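Side-chain contacts in NEQ263 (Nanoarchaeum equitans Kin4-M, PDB 5BN3), which probably binds ATP as the NeqB subunit of an archaeal ATP synthase core complex: residues D90-N95 against A214-R219; P278-P283 against V290-T295; E352-A357 against L378-F383. All coordinates share one frame; numbering follows the deposited sequence.

Contact 1 (D90-N95 against A214-R219)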
ATOM      1  N   ASP B  90      17.053 -48.083   6.336  1.00 63.58           N
ATOM      2  CA  ASP B  90      15.816 -47.874   5.579  1.00 68.24           C
ATOM      3  C   ASP B  90      15.629 -46.366   5.421  1.00 55.72           C
ATOM      4  O   ASP B  90      14.777 -45.754   6.069  1.00 56.04           O
ATOM      5  CB  ASP B  90      14.596 -48.543   6.233  1.00 54.88           C
ATOM      6  CG  ASP B  90      13.325 -48.386   5.412  1.00 76.81           C
ATOM      7  OD1 ASP B  90      13.415 -48.036   4.215  1.00 66.00           O
ATOM      8  OD2 ASP B  90      12.230 -48.624   5.964  1.00 76.23           O
ATOM      9  N   TYR B  91      16.452 -45.774   4.558  1.00 47.68           N
ATOM     10  CA  TYR B  91      16.507 -44.324   4.400  1.00 55.55           C
ATOM     11  C   TYR B  91      15.479 -43.797   3.402  1.00 58.08           C
ATOM     12  O   TYR B  91      15.268 -44.383   2.340  1.00 50.62           O
ATOM     13  CB  TYR B  91      17.921 -43.888   4.001  1.00 50.07           C
ATOM     14  CG  TYR B  91      18.919 -43.998   5.130  1.00 58.07           C
ATOM     15  CD1 TYR B  91      19.039 -42.987   6.073  1.00 62.94           C
ATOM     16  CD2 TYR B  91      19.738 -45.111   5.256  1.00 74.32           C
ATOM     17  CE1 TYR B  91      19.947 -43.080   7.108  1.00 72.66           C
ATOM     18  CE2 TYR B  91      20.652 -45.213   6.290  1.00 66.23           C
ATOM     19  CZ  TYR B  91      20.749 -44.195   7.212  1.00 79.87           C
ATOM     20  OH  TYR B  91      21.654 -44.287   8.244  1.00 76.25           O
ATOM     21  N   ARG B  92      14.843 -42.684   3.758  1.00 46.93           N
ATOM     22  CA  ARG B  92      13.773 -42.113   2.947  1.00 45.04           C
ATOM     23  C   ARG B  92      13.998 -40.635   2.670  1.00 49.05           C
ATOM     24  O   ARG B  92      14.407 -39.886   3.558  1.00 43.27           O
ATOM     25  CB  ARG B  92      12.426 -42.283   3.658  1.00 44.86           C
ATOM     26  CG  ARG B  92      12.057 -43.718   3.971  1.00 53.21           C
ATOM     27  CD  ARG B  92      11.811 -44.517   2.704  1.00 66.76           C
ATOM     28  NE  ARG B  92      11.494 -45.911   3.000  1.00 81.94           N
ATOM     29  CZ  ARG B  92      10.289 -46.343   3.354  1.00 83.57           C
ATOM     30  NH1 ARG B  92       9.280 -45.489   3.462  1.00 82.21           N
ATOM     31  NH2 ARG B  92      10.091 -47.630   3.606  1.00 75.24           N
ATOM     32  N   ASP B  93      13.729 -40.226   1.432  1.00 47.30           N
ATOM     33  CA  ASP B  93      13.678 -38.813   1.072  1.00 47.49           C
ATOM     34  C   ASP B  93      12.666 -38.128   1.992  1.00 42.25           C
ATOM     35  O   ASP B  93      11.516 -38.561   2.093  1.00 42.30           O
ATOM     36  CB  ASP B  93      13.252 -38.672  -0.393  1.00 46.58           C
ATOM     37  CG  ASP B  93      13.367 -37.246  -0.916  1.00 61.90           C
ATOM     38  OD1 ASP B  93      13.245 -36.284  -0.129  1.00 50.91           O
ATOM     39  OD2 ASP B  93      13.568 -37.086  -2.138  1.00 80.46           O
ATOM     40  N   ILE B  94      13.104 -37.070   2.672  1.00 39.79           N
ATOM     41  CA  ILE B  94      12.253 -36.374   3.635  1.00 44.19           C
ATOM     42  C   ILE B  94      11.152 -35.550   2.968  1.00 39.39           C
ATOM     43  O   ILE B  94      10.183 -35.157   3.619  1.00 43.27           O
ATOM     44  CB  ILE B  94      13.061 -35.461   4.581  1.00 39.21           C
ATOM     45  CG1 ILE B  94      13.807 -34.384   3.792  1.00 40.67           C
ATOM     46  CG2 ILE B  94      14.019 -36.280   5.439  1.00 38.70           C
ATOM     47  CD1 ILE B  94      14.271 -33.230   4.657  1.00 39.88           C
ATOM     48  N   ASN B  95      11.311 -35.277   1.679  1.00 38.11           N
ATOM     49  CA  ASN B  95      10.265 -34.602   0.918  1.00 45.73           C
ATOM     50  C   ASN B  95       9.109 -35.549   0.620  1.00 58.89           C
ATOM     51  O   ASN B  95       7.955 -35.129   0.528  1.00 44.64           O
ATOM     52  CB  ASN B  95      10.824 -34.025  -0.386  1.00 43.81           C
ATOM     53  CG  ASN B  95      11.697 -32.805  -0.158  1.00 54.93           C
ATOM     54  OD1 ASN B  95      11.437 -32.001   0.740  1.00 49.94           O
ATOM     55  ND2 ASN B  95      12.734 -32.657  -0.973  1.00 57.69           N
ATOM     56  N   ALA B 214       1.951 -44.578   9.595  1.00 34.82           N
ATOM     57  CA  ALA B 214       0.547 -44.697   9.212  1.00 42.00           C
ATOM     58  C   ALA B 214       0.314 -45.636   8.033  1.00 46.00           C
ATOM     59  O   ALA B 214      -0.635 -46.423   8.034  1.00 39.29           O
ATOM     60  CB  ALA B 214      -0.032 -43.325   8.905  1.00 37.49           C
ATOM     61  N   PHE B 215       1.175 -45.548   7.025  1.00 39.76           N
ATOM     62  CA  PHE B 215       0.921 -46.229   5.757  1.00 44.65           C
ATOM     63  C   PHE B 215       1.792 -47.462   5.518  1.00 50.94           C
ATOM     64  O   PHE B 215       1.550 -48.216   4.576  1.00 48.81           O
ATOM     65  CB  PHE B 215       1.036 -45.234   4.596  1.00 45.09           C
ATOM     66  CG  PHE B 215       0.131 -44.040   4.742  1.00 44.13           C
ATOM     67  CD1 PHE B 215      -1.155 -44.192   5.239  1.00 44.05           C
ATOM     68  CD2 PHE B 215       0.573 -42.769   4.410  1.00 39.29           C
ATOM     69  CE1 PHE B 215      -1.993 -43.099   5.388  1.00 41.66           C
ATOM     70  CE2 PHE B 215      -0.259 -41.670   4.556  1.00 41.55           C
ATOM     71  CZ  PHE B 215      -1.544 -41.836   5.046  1.00 39.99           C
ATOM     72  N   GLU B 216       2.799 -47.667   6.362  1.00 51.90           N
ATOM     73  CA  GLU B 216       3.601 -48.887   6.301  1.00 57.10           C
ATOM     74  C   GLU B 216       3.355 -49.777   7.515  1.00 53.49           C
ATOM     75  O   GLU B 216       3.330 -51.001   7.401  1.00 55.22           O
ATOM     76  CB  GLU B 216       5.096 -48.570   6.166  1.00 46.65           C
ATOM     77  CG  GLU B 216       5.532 -48.144   4.771  1.00 67.21           C
ATOM     78  CD  GLU B 216       6.917 -48.659   4.419  1.00 81.09           C
ATOM     79  OE1 GLU B 216       7.479 -49.441   5.215  1.00 85.87           O
ATOM     80  OE2 GLU B 216       7.440 -48.290   3.345  1.00 88.83           O
ATOM     81  N   LYS B 217       3.169 -49.159   8.676  1.00 45.40           N
ATOM     82  CA  LYS B 217       2.902 -49.911   9.898  1.00 46.00           C
ATOM     83  C   LYS B 217       1.414 -49.893  10.246  1.00 46.53           C
ATOM     84  O   LYS B 217       1.015 -50.356  11.316  1.00 52.57           O
ATOM     85  CB  LYS B 217       3.744 -49.371  11.059  1.00 49.43           C
ATOM     86  CG  LYS B 217       5.239 -49.340  10.773  1.00 62.78           C
ATOM     87  CD  LYS B 217       5.769 -50.703  10.340  1.00 63.02           C
ATOM     88  CE  LYS B 217       5.705 -51.723  11.468  1.00 72.62           C
ATOM     89  NZ  LYS B 217       6.147 -53.082  11.025  1.00 89.00           N
ATOM     90  N   ASN B 218       0.607 -49.355   9.333  1.00 41.41           N
ATOM     91  CA  ASN B 218      -0.853 -49.372   9.452  1.00 41.19           C
ATOM     92  C   ASN B 218      -1.411 -48.793  10.753  1.00 46.19           C
ATOM     93  O   ASN B 218      -2.284 -49.396  11.377  1.00 53.43           O
ATOM     94  CB  ASN B 218      -1.396 -50.793   9.246  1.00 49.90           C
ATOM     95  CG  ASN B 218      -0.986 -51.392   7.912  1.00 53.86           C
ATOM     96  OD1 ASN B 218      -0.487 -50.696   7.026  1.00 54.37           O
ATOM     97  ND2 ASN B 218      -1.209 -52.691   7.761  1.00 60.92           N
ATOM     98  N   ARG B 219      -0.916 -47.624  11.151  1.00 46.77           N
ATOM     99  CA  ARG B 219      -1.374 -46.971  12.376  1.00 43.87           C
ATOM    100  C   ARG B 219      -2.188 -45.714  12.093  1.00 45.74           C
ATOM    101  O   ARG B 219      -2.128 -45.152  10.998  1.00 37.97           O
ATOM    102  CB  ARG B 219      -0.182 -46.575  13.254  1.00 49.21           C
ATOM    103  CG  ARG B 219       0.698 -47.720  13.725  1.00 58.84           C
ATOM    104  CD  ARG B 219       1.933 -47.173  14.432  1.00 71.17           C
ATOM    105  NE  ARG B 219       2.796 -48.222  14.969  1.00 84.14           N
ATOM    106  CZ  ARG B 219       2.774 -48.633  16.233  1.00 83.24           C
ATOM    107  NH1 ARG B 219       1.930 -48.083  17.095  1.00 73.47           N
ATOM    108  NH2 ARG B 219       3.594 -49.592  16.636  1.00 97.93           N
TER

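Contact 2 (P278-P283 against V290-T295)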
ATOM      1  N   PRO B 278      -2.008 -28.201  11.925  1.00 28.97           N
ATOM      2  CA  PRO B 278      -1.015 -27.125  11.859  1.00 29.88           C
ATOM      3  C   PRO B 278      -1.507 -25.940  12.673  1.00 36.68           C
ATOM      4  O   PRO B 278      -2.688 -25.606  12.606  1.00 35.88           O
ATOM      5  CB  PRO B 278      -0.996 -26.745  10.370  1.00 30.81           C
ATOM      6  CG  PRO B 278      -1.796 -27.812   9.657  1.00 42.49           C
ATOM      7  CD  PRO B 278      -2.768 -28.320  10.671  1.00 30.84           C
ATOM      8  N   MET B 279      -0.624 -25.318  13.440  1.00 29.38           N
ATOM      9  CA  MET B 279      -1.006 -24.161  14.236  1.00 31.67           C
ATOM     10  C   MET B 279      -0.224 -22.948  13.769  1.00 32.19           C
ATOM     11  O   MET B 279       0.970 -23.048  13.471  1.00 28.33           O
ATOM     12  CB  MET B 279      -0.727 -24.418  15.716  1.00 32.58           C
ATOM     13  CG  MET B 279      -1.583 -25.506  16.339  1.00 43.61           C
ATOM     14  SD  MET B 279      -1.017 -25.893  18.003  1.00 50.02           S
ATOM     15  CE  MET B 279       0.293 -27.056  17.642  1.00 51.97           C
ATOM     16  N   LEU B 280      -0.894 -21.803  13.698  1.00 25.97           N
ATOM     17  CA  LEU B 280      -0.213 -20.568  13.322  1.00 27.78           C
ATOM     18  C   LEU B 280      -0.735 -19.341  14.056  1.00 39.56           C
ATOM     19  O   LEU B 280      -1.898 -19.284  14.463  1.00 30.14           O
ATOM     20  CB  LEU B 280      -0.253 -20.351  11.802  1.00 31.63           C
ATOM     21  CG  LEU B 280      -1.594 -20.244  11.074  1.00 36.90           C
ATOM     22  CD1 LEU B 280      -2.107 -18.814  11.058  1.00 38.49           C
ATOM     23  CD2 LEU B 280      -1.461 -20.764   9.651  1.00 39.51           C
ATOM     24  N   THR B 281       0.151 -18.369  14.230  1.00 33.67           N
ATOM     25  CA  THR B 281      -0.223 -17.072  14.765  1.00 40.96           C
ATOM     26  C   THR B 281      -0.555 -16.171  13.587  1.00 35.83           C
ATOM     27  O   THR B 281       0.240 -16.057  12.650  1.00 40.46           O
ATOM     28  CB  THR B 281       0.933 -16.452  15.570  1.00 47.79           C
ATOM     29  OG1 THR B 281       1.258 -17.301  16.679  1.00 41.66           O
ATOM     30  CG2 THR B 281       0.548 -15.078  16.087  1.00 42.18           C
ATOM     31  N   MET B 282      -1.735 -15.558  13.608  1.00 27.66           N
ATOM     32  CA  MET B 282      -2.094 -14.570  12.595  1.00 27.19           C
ATOM     33  C   MET B 282      -1.446 -13.253  12.994  1.00 36.21           C
ATOM     34  O   MET B 282      -1.908 -12.613  13.939  1.00 32.56           O
ATOM     35  CB  MET B 282      -3.616 -14.391  12.530  1.00 30.67           C
ATOM     36  CG  MET B 282      -4.396 -15.659  12.218  1.00 35.48           C
ATOM     37  SD  MET B 282      -6.182 -15.385  12.098  1.00 37.02           S
ATOM     38  CE  MET B 282      -6.633 -15.261  13.834  1.00 36.34           C
ATOM     39  N   PRO B 283      -0.378 -12.847  12.279  1.00 32.93           N
ATOM     40  CA  PRO B 283       0.480 -11.709  12.644  1.00 32.61           C
ATOM     41  C   PRO B 283      -0.241 -10.551  13.355  1.00 54.13           C
ATOM     42  O   PRO B 283      -0.271 -10.563  14.585  1.00 89.66           O
ATOM     43  CB  PRO B 283       1.075 -11.288  11.300  1.00 37.03           C
ATOM     44  CG  PRO B 283       1.245 -12.611  10.588  1.00 42.91           C
ATOM     45  CD  PRO B 283       0.021 -13.429  10.981  1.00 35.94           C
ATOM     46  N   VAL B 290      -0.924 -13.222   4.449  1.00 30.56           N
ATOM     47  CA  VAL B 290      -0.619 -14.283   3.488  1.00 31.28           C
ATOM     48  C   VAL B 290      -0.508 -15.688   4.099  1.00 25.80           C
ATOM     49  O   VAL B 290      -0.948 -16.661   3.486  1.00 31.38           O
ATOM     50  CB  VAL B 290       0.638 -13.944   2.652  1.00 45.03           C
ATOM     51  CG1 VAL B 290       1.834 -13.769   3.548  1.00 41.94           C
ATOM     52  CG2 VAL B 290       0.909 -15.023   1.620  1.00 42.47           C
ATOM     53  N   VAL B 291       0.050 -15.804   5.302  1.00 26.63           N
ATOM     54  CA  VAL B 291       0.203 -17.128   5.913  1.00 28.71           C
ATOM     55  C   VAL B 291      -1.129 -17.790   6.322  1.00 28.38           C
ATOM     56  O   VAL B 291      -1.407 -18.912   5.901  1.00 26.51           O
ATOM     57  CB  VAL B 291       1.225 -17.133   7.076  1.00 32.13           C
ATOM     58  CG1 VAL B 291       1.282 -18.501   7.734  1.00 30.46           C
ATOM     59  CG2 VAL B 291       2.600 -16.732   6.568  1.00 36.12           C
ATOM     60  N   PRO B 292      -1.960 -17.107   7.135  1.00 27.57           N
ATOM     61  CA  PRO B 292      -3.251 -17.756   7.404  1.00 24.89           C
ATOM     62  C   PRO B 292      -4.145 -17.861   6.170  1.00 23.54           C
ATOM     63  O   PRO B 292      -4.935 -18.802   6.083  1.00 28.14           O
ATOM     64  CB  PRO B 292      -3.901 -16.844   8.454  1.00 27.74           C
ATOM     65  CG  PRO B 292      -3.206 -15.530   8.314  1.00 27.12           C
ATOM     66  CD  PRO B 292      -1.796 -15.868   7.918  1.00 28.37           C
ATOM     67  N   ASP B 293      -4.037 -16.914   5.241  1.00 27.47           N
ATOM     68  CA  ASP B 293      -4.867 -16.944   4.041  1.00 32.96           C
ATOM     69  C   ASP B 293      -4.551 -18.143   3.150  1.00 34.21           C
ATOM     70  O   ASP B 293      -5.458 -18.855   2.715  1.00 29.38           O
ATOM     71  CB  ASP B 293      -4.727 -15.642   3.246  1.00 32.29           C
ATOM     72  CG  ASP B 293      -5.606 -15.619   2.016  1.00 43.41           C
ATOM     73  OD1 ASP B 293      -6.848 -15.606   2.172  1.00 33.83           O
ATOM     74  OD2 ASP B 293      -5.067 -15.608   0.887  1.00 36.13           O
ATOM     75  N   LEU B 294      -3.268 -18.369   2.880  1.00 27.42           N
ATOM     76  CA  LEU B 294      -2.862 -19.522   2.072  1.00 27.69           C
ATOM     77  C   LEU B 294      -3.168 -20.834   2.789  1.00 29.63           C
ATOM     78  O   LEU B 294      -3.587 -21.809   2.163  1.00 32.06           O
ATOM     79  CB  LEU B 294      -1.374 -19.445   1.708  1.00 29.20           C
ATOM     80  CG  LEU B 294      -0.944 -18.329   0.754  1.00 29.32           C
ATOM     81  CD1 LEU B 294       0.513 -18.495   0.342  1.00 37.90           C
ATOM     82  CD2 LEU B 294      -1.840 -18.278  -0.472  1.00 35.48           C
ATOM     83  N   THR B 295      -2.963 -20.853   4.104  1.00 28.83           N
ATOM     84  CA  THR B 295      -3.254 -22.043   4.898  1.00 29.51           C
ATOM     85  C   THR B 295      -4.748 -22.348   4.854  1.00 28.62           C
ATOM     86  O   THR B 295      -5.155 -23.509   4.747  1.00 29.02           O
ATOM     87  CB  THR B 295      -2.789 -21.866   6.356  1.00 33.56           C
ATOM     88  OG1 THR B 295      -1.361 -21.732   6.383  1.00 32.16           O
ATOM     89  CG2 THR B 295      -3.195 -23.062   7.207  1.00 32.10           C
TER

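Contact 3 (E352-A357 against L378-F383)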
ATOM      1  N   GLU B 352     -26.226 -10.653  15.208  1.00 46.19           N
ATOM      2  CA  GLU B 352     -26.816  -9.538  14.476  1.00 64.76           C
ATOM      3  C   GLU B 352     -27.673  -8.705  15.420  1.00 60.88           C
ATOM      4  O   GLU B 352     -27.598  -7.478  15.423  1.00 59.00           O
ATOM      5  CB  GLU B 352     -27.672 -10.050  13.315  1.00 54.08           C
ATOM      6  CG  GLU B 352     -26.912 -10.857  12.269  1.00 68.68           C
ATOM      7  CD  GLU B 352     -27.836 -11.480  11.238  1.00 88.83           C
ATOM      8  OE1 GLU B 352     -29.071 -11.407  11.424  1.00 80.41           O
ATOM      9  OE2 GLU B 352     -27.330 -12.042  10.243  1.00 83.90           O
ATOM     10  N   ALA B 353     -28.483  -9.386  16.225  1.00 54.81           N
ATOM     11  CA  ALA B 353     -29.316  -8.720  17.219  1.00 62.76           C
ATOM     12  C   ALA B 353     -28.467  -7.986  18.253  1.00 71.03           C
ATOM     13  O   ALA B 353     -28.888  -6.969  18.804  1.00 77.80           O
ATOM     14  CB  ALA B 353     -30.222  -9.724  17.898  1.00 63.64           C
ATOM     15  N   ARG B 354     -27.276  -8.513  18.517  1.00 69.82           N
ATOM     16  CA  ARG B 354     -26.341  -7.880  19.441  1.00 59.55           C
ATOM     17  C   ARG B 354     -25.780  -6.583  18.861  1.00 71.02           C
ATOM     18  O   ARG B 354     -25.613  -5.594  19.577  1.00 64.92           O
ATOM     19  CB  ARG B 354     -25.201  -8.842  19.788  1.00 60.27           C
ATOM     20  CG  ARG B 354     -24.172  -8.264  20.748  1.00 61.30           C
ATOM     21  CD  ARG B 354     -23.022  -9.231  20.998  1.00 49.28           C
ATOM     22  NE  ARG B 354     -23.426 -10.402  21.773  1.00 63.15           N
ATOM     23  CZ  ARG B 354     -22.633 -11.436  22.036  1.00 61.77           C
ATOM     24  NH1 ARG B 354     -21.388 -11.455  21.582  1.00 52.62           N
ATOM     25  NH2 ARG B 354     -23.086 -12.458  22.751  1.00 52.55           N
ATOM     26  N   ASP B 355     -25.491  -6.596  17.562  1.00 65.08           N
ATOM     27  CA  ASP B 355     -24.957  -5.422  16.871  1.00 70.93           C
ATOM     28  C   ASP B 355     -25.892  -4.217  16.972  1.00 78.45           C
ATOM     29  O   ASP B 355     -25.452  -3.107  17.275  1.00 79.02           O
ATOM     30  CB  ASP B 355     -24.676  -5.749  15.399  1.00 71.30           C
ATOM     31  CG  ASP B 355     -23.390  -6.537  15.208  1.00 91.07           C
ATOM     32  OD1 ASP B 355     -22.415  -6.277  15.946  1.00 94.62           O
ATOM     33  OD2 ASP B 355     -23.352  -7.408  14.314  1.00 91.98           O
ATOM     34  N   ILE B 356     -27.181  -4.442  16.728  1.00 64.34           N
ATOM     35  CA  ILE B 356     -28.169  -3.364  16.774  1.00 87.02           C
ATOM     36  C   ILE B 356     -28.545  -2.998  18.213  1.00 87.76           C
ATOM     37  O   ILE B 356     -29.124  -1.941  18.464  1.00 92.41           O
ATOM     38  CB  ILE B 356     -29.433  -3.694  15.930  1.00 72.08           C
ATOM     39  CG1 ILE B 356     -30.578  -4.215  16.805  1.00 82.38           C
ATOM     40  CG2 ILE B 356     -29.097  -4.679  14.818  1.00 71.22           C
ATOM     41  CD1 ILE B 356     -31.734  -3.237  16.928  1.00 87.99           C
ATOM     42  N   ALA B 357     -28.199  -3.873  19.154  1.00 81.46           N
ATOM     43  CA  ALA B 357     -28.412  -3.607  20.574  1.00 89.64           C
ATOM     44  C   ALA B 357     -27.536  -2.452  21.048  1.00 90.60           C
ATOM     45  O   ALA B 357     -27.793  -1.852  22.092  1.00 98.83           O
ATOM     46  CB  ALA B 357     -28.137  -4.848  21.393  1.00 91.24           C
ATOM     47  N   LEU B 378     -25.727 -16.881  26.135  1.00 45.42           N
ATOM     48  CA  LEU B 378     -25.644 -18.152  26.853  1.00 57.03           C
ATOM     49  C   LEU B 378     -24.740 -19.170  26.152  1.00 48.37           C
ATOM     50  O   LEU B 378     -24.099 -19.989  26.811  1.00 46.74           O
ATOM     51  CB  LEU B 378     -27.042 -18.742  27.053  1.00 54.46           C
ATOM     52  CG  LEU B 378     -28.028 -17.978  27.939  1.00 61.82           C
ATOM     53  CD1 LEU B 378     -29.424 -18.561  27.810  1.00 58.86           C
ATOM     54  CD2 LEU B 378     -27.580 -18.021  29.383  1.00 61.50           C
ATOM     55  N   VAL B 379     -24.702 -19.125  24.823  1.00 46.71           N
ATOM     56  CA  VAL B 379     -23.804 -19.984  24.055  1.00 47.28           C
ATOM     57  C   VAL B 379     -22.359 -19.733  24.478  1.00 38.33           C
ATOM     58  O   VAL B 379     -21.595 -20.668  24.711  1.00 44.88           O
ATOM     59  CB  VAL B 379     -23.960 -19.745  22.536  1.00 50.42           C
ATOM     60  CG1 VAL B 379     -22.726 -20.205  21.781  1.00 47.66           C
ATOM     61  CG2 VAL B 379     -25.191 -20.460  22.012  1.00 50.41           C
ATOM     62  N   GLU B 380     -22.001 -18.460  24.597  1.00 44.88           N
ATOM     63  CA  GLU B 380     -20.645 -18.087  24.971  1.00 49.35           C
ATOM     64  C   GLU B 380     -20.343 -18.419  26.432  1.00 49.71           C
ATOM     65  O   GLU B 380     -19.216 -18.779  26.767  1.00 46.61           O
ATOM     66  CB  GLU B 380     -20.408 -16.598  24.688  1.00 46.00           C
ATOM     67  CG  GLU B 380     -20.537 -16.233  23.211  1.00 44.16           C
ATOM     68  CD  GLU B 380     -20.452 -14.740  22.951  1.00 59.93           C
ATOM     69  OE1 GLU B 380     -20.415 -13.958  23.925  1.00 51.46           O
ATOM     70  OE2 GLU B 380     -20.426 -14.348  21.765  1.00 47.49           O
ATOM     71  N   LYS B 381     -21.351 -18.309  27.292  1.00 47.28           N
ATOM     72  CA  LYS B 381     -21.159 -18.510  28.729  1.00 51.98           C
ATOM     73  C   LYS B 381     -21.236 -19.967  29.178  1.00 42.58           C
ATOM     74  O   LYS B 381     -20.540 -20.370  30.108  1.00 48.87           O
ATOM     75  CB  LYS B 381     -22.178 -17.683  29.521  1.00 67.80           C
ATOM     76  CG  LYS B 381     -21.870 -16.199  29.575  1.00 63.35           C
ATOM     77  CD  LYS B 381     -23.014 -15.419  30.206  1.00 76.96           C
ATOM     78  CE  LYS B 381     -22.647 -13.953  30.373  1.00 86.04           C
ATOM     79  NZ  LYS B 381     -23.824 -13.119  30.741  1.00 99.14           N
ATOM     80  N   GLU B 382     -22.084 -20.754  28.521  1.00 41.68           N
ATOM     81  CA  GLU B 382     -22.372 -22.106  28.992  1.00 54.23           C
ATOM     82  C   GLU B 382     -21.984 -23.210  28.009  1.00 49.91           C
ATOM     83  O   GLU B 382     -21.783 -24.353  28.407  1.00 46.48           O
ATOM     84  CB  GLU B 382     -23.857 -22.229  29.361  1.00 47.43           C
ATOM     85  CG  GLU B 382     -24.345 -21.151  30.321  1.00 63.48           C
ATOM     86  CD  GLU B 382     -25.707 -21.465  30.909  1.00 95.98           C
ATOM     87  OE1 GLU B 382     -26.312 -22.479  30.502  1.00 87.72           O
ATOM     88  OE2 GLU B 382     -26.170 -20.701  31.783  1.00104.30           O
ATOM     89  N   PHE B 383     -21.877 -22.867  26.731  1.00 44.36           N
ATOM     90  CA  PHE B 383     -21.560 -23.857  25.707  1.00 31.59           C
ATOM     91  C   PHE B 383     -20.087 -23.794  25.298  1.00 45.93           C
ATOM     92  O   PHE B 383     -19.370 -24.791  25.372  1.00 39.04           O
ATOM     93  CB  PHE B 383     -22.471 -23.669  24.490  1.00 36.84           C
ATOM     94  CG  PHE B 383     -22.234 -24.664  23.394  1.00 46.08           C
ATOM     95  CD1 PHE B 383     -22.766 -25.942  23.474  1.00 41.65           C
ATOM     96  CD2 PHE B 383     -21.489 -24.319  22.275  1.00 34.56           C
ATOM     97  CE1 PHE B 383     -22.552 -26.863  22.462  1.00 38.60           C
ATOM     98  CE2 PHE B 383     -21.272 -25.236  21.260  1.00 37.14           C
ATOM     99  CZ  PHE B 383     -21.803 -26.508  21.354  1.00 39.68           C
TER

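Contact 1 (D90-N95 against A214-R219)
Arg-92 and Glu-216 meet in a salt bridge that is part of a three-residue network with Asp-90. The network lies at the surface. It joins strand 91-93, half of a two-stranded antiparallel sheet with strand 62-64, to the turn that follows helix 196-215 of the nucleotide-binding domain. The two side chains come from opposite directions. Arg-92 reaches out from the strand, beginning at a CB that points toward the turn. Its CG stands anti to the carbonyl carbon (chi1 -58°), and a bend at chi2 turns the chain back toward Asp-90. CD of Arg-92 passes 3.5 Å from the carbonyl O of Tyr-91. The chain then runs straight on to NE, where the polar contacts begin. NE of Arg-92 bonds to OD1 of Asp-90 at 3.1 Å, approaching from above the carboxylate plane. NH2 has a second, weak bond to the same OD1. NH2 of Arg-92 also makes the main bond across the contact, 2.7 Å to OE2 of Glu-216, with an N-H...O angle of 147°. NH1 adds a weak bond to that OE2 at 3.4 Å. The Glu-216 carboxylate thus comes to the edge of the guanidinium, with its plane turned 48° from it. A single oxygen, OE2, accepts both bonds. The guanidinium is held by a carboxylate from each segment, which limits its rotation and ties two distant parts of the chain together. Its charge probably also eases the repulsion between the two acids. The other oxygens of the two acids, OD2 of Asp-90 and OE1 of Glu-216, lie 4.9 Å apart.

Contact 2 (P278-P283 against V290-T295)
Leu-280 and Thr-295 reach toward each other, tip to tip, with CD2 of Leu-280 3.4 Å from OG1 of Thr-295. CD2 of Leu-280 also touches CG1 of Val-291 at 4.0 Å. The other methyl, CD1 of Leu-280, lies 3.7 Å from CB of Pro-292, and these two side chains cross at about a right angle. The leucine fits here because its CG sits between the backbone N and the carbonyl carbon (chi1 59°), an uncommon choice that spreads both methyls over the helix. Further on, CG of Met-282 meets CB of Pro-292 at 4.0 Å, while its sulfur end leads away. CD of Pro-283 and CD of Pro-292 close the row at 4.3 Å. The axes of strand 278-281 and helix 290-295 run roughly antiparallel, at 150°. They belong to strand 273-281 and helix 290-296 of the P-loop NTPase-type core. Phe-133 of strand 131-134 touches Leu-280, Met-282, Pro-292 and Thr-295. Thr-229 and Ala-232 of helix 228-241 pack against Val-291.

The one hydroxyl in this shell is well provided for. OG1 of Thr-295 donates to the carbonyl O of Val-291 at 2.9 Å and is also hydrogen-bonded to OH of Tyr-263. A valine at Thr-295 would probably leave the Tyr-263 hydroxyl without this mate and Val-291 O without its second donor. No hydrogen bond crosses between strand and helix; the contact is mostly apolar. Its buried hydroxyl faces one leucine methyl, CD2, but spends its polarity on the helix backbone and a neighbouring tyrosine.

Contact 3 (E352-A357 against L378-F383)
Arg-354 and Glu-380 form a salt bridge between helix 334-356 and helix 367-384 of the helical C-terminal domain. The first segment begins at Glu-352, which packs on Lys-411 of a neighbouring alpha chain. Arg-354, two residues on, is the residue of this segment that makes the contact. Its chain leaves the helix straight, with CG anti to the backbone N (chi1 180°), and bends only at chi3. On the way it lies against Leu-373 and Ala-376 of the second helix. This brings the guanidinium edge to the carboxylate of Glu-380, which arrives from the opposite direction on an extended chain. NH1 of Arg-354 bonds to OE2 of Glu-380 at 3.1 Å, with an N-H...O angle of 150°. NH2 of Arg-354 makes a weak bond to OE1 of Glu-380 at 3.3 Å. The carboxylate plane stands 73° from the guanidinium plane, so the pairing is two-pronged but not coplanar. NZ of Lys-312 comes near OE1 as a long, weak ion pair and may share the charge of Glu-380, while Tyr-347, also on helix 334-356, supplies the stronger polar partner: OE2 of Glu-380 is held both by its OH and by NH1 of Arg-354, the latter on the syn side.

How the contacts relate
The three contacts follow one another along the chain, and none nests in or crosses another. Contact 1 closes the longest loop. It ties the small sheet of strands 62-64 and 91-93 to the end of helix 196-215, with 118 residues between its segments. Contact 2 is the most local: only six residues separate its two segments, on strand 273-281 and helix 290-296, deep in the nucleotide-binding domain. Contact 3 has 20 residues between its segments and joins two helices of the C-terminal domain. Contacts 1 and 3 lie on opposite sides of the chain's centre, with centres about 47 Å apart. The centre of contact 2 is about 27 Å from each. The outer two are charged, the inner one mostly apolar.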